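Local coordinates for Hia (Adhesin) (Haemophilus influenzae, PDB 3EMF), which serves as a trimeric autotransporter adhesin of the outer membrane, this chain being its HiaBD2 binding domain, which probably mediates attachment to host cells, at residues Ala57-Val60 / Gly61-Arg64. Sequence-based numbering, arbitrary orientation.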
loop_
_atom_site.group_PDB
_atom_site.type_symbol
_atom_site.label_atom_id
_atom_site.label_comp_id
_atom_site.label_asym_id
_atom_site.label_seq_id
_atom_site.Cartn_x
_atom_site.Cartn_y
_atom_site.Cartn_z
ATOM N N ALA A 57 -11.422 17.470 -0.244
ATOM C CA ALA A 57 -10.071 17.518 0.312
ATOM C C ALA A 57 -9.778 16.247 1.098
ATOM O O ALA A 57 -10.562 15.843 1.951
ATOM C CB ALA A 57 -9.914 18.727 1.211
ATOM N N ALA A 58 -8.652 15.603 0.790
ATOM C CA ALA A 58 -8.166 14.522 1.632
ATOM C C ALA A 58 -7.385 15.142 2.796
ATOM O O ALA A 58 -6.778 16.202 2.652
ATOM C CB ALA A 58 -7.287 13.575 0.851
ATOM N N THR A 59 -7.431 14.505 3.956
ATOM C CA THR A 59 -6.698 15.013 5.122
ATOM C C THR A 59 -5.524 14.111 5.485
ATOM O O THR A 59 -5.457 12.963 5.058
ATOM C CB THR A 59 -7.608 15.121 6.354
ATOM O OG1 THR A 59 -7.899 13.804 6.832
ATOM C CG2 THR A 59 -8.902 15.848 5.985
ATOM N N VAL A 60 -4.607 14.636 6.286
ATOM C CA VAL A 60 -3.500 13.829 6.787
ATOM C C VAL A 60 -4.052 12.699 7.649
ATOM O O VAL A 60 -3.548 11.595 7.604
ATOM C CB VAL A 60 -2.472 14.690 7.557
ATOM C CG1 VAL A 60 -1.358 13.811 8.152
ATOM C CG2 VAL A 60 -1.895 15.767 6.614
ATOM N N GLY A 61 -5.117 12.959 8.413
ATOM C CA GLY A 61 -5.772 11.882 9.122
ATOM C C GLY A 61 -6.200 10.735 8.207
ATOM O O GLY A 61 -6.136 9.559 8.586
ATOM N N ASN A 62 -6.654 11.069 7.005
ATOM C CA ASN A 62 -7.028 10.054 6.024
ATOM C C ASN A 62 -5.815 9.204 5.628
ATOM O O ASN A 62 -5.910 7.985 5.531
ATOM C CB ASN A 62 -7.603 10.692 4.755
ATOM C CG ASN A 62 -8.943 11.389 4.960
ATOM O OD1 ASN A 62 -9.707 11.095 5.890
ATOM N ND2 ASN A 62 -9.243 12.331 4.054
ATOM N N LEU A 63 -4.670 9.847 5.393
ATOM C CA LEU A 63 -3.462 9.112 4.989
ATOM C C LEU A 63 -3.084 8.100 6.047
ATOM O O LEU A 63 -2.562 7.038 5.724
ATOM C CB LEU A 63 -2.281 10.050 4.778
ATOM C CG LEU A 63 -2.527 11.249 3.858
ATOM C CD1 LEU A 63 -1.232 12.011 3.608
ATOM C CD2 LEU A 63 -3.117 10.759 2.578
ATOM N N ARG A 64 -3.370 8.439 7.313
ATOM C CA ARG A 64 -2.969 7.611 8.434
ATOM C C ARG A 64 -3.837 6.366 8.523
ATOM O O ARG A 64 -3.555 5.467 9.297
ATOM C CB ARG A 64 -3.024 8.401 9.747
ATOM C CG ARG A 64 -2.027 9.552 9.796
ATOM C CD ARG A 64 -2.008 10.254 11.137
ATOM N NE ARG A 64 -0.858 11.147 11.216
ATOM C CZ ARG A 64 -0.925 12.438 11.503
ATOM N NH1 ARG A 64 -2.097 13.003 11.777
ATOM N NH2 ARG A 64 0.182 13.163 11.532
#
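The backbone N of N62 is gripped twice by T59, the N-cap of the short helix 60-63. T59 OG1 accepts from N62 N at 3.0 Å, and T59 O takes a weak, strongly bent second bond from the same N-H. A rotation of chi1 to 72° tucks OG1 between the backbone N and carbonyl carbon of T59, turned toward the first turn of the helix. T59 O also receives L63 N at 3.2 Å, so one residue ties down two N-H groups of that turn. The side chain of N62 folds back against its cap, with CB packed on T59 O at 3.1 Å.

One residue on, R64 N donates to V60 O at 3.2 Å. The R64 side chain, extended from CG to NE, then lays its guanidinium over V60, whose CG1 sits beneath the middle of one face, 3.6 Å from CZ. That group is held chiefly by the second subunit, through a salt bridge to D54 and hydrogen bonds to the carbonyls of V52 and L41. L63 meets its counterpart in the third subunit, placing the turn inside the trimer; along the chain it joins the loop that follows helix 24-30 to the hairpin of strands 67-74 and 80-85, where K85 bonds R64 O.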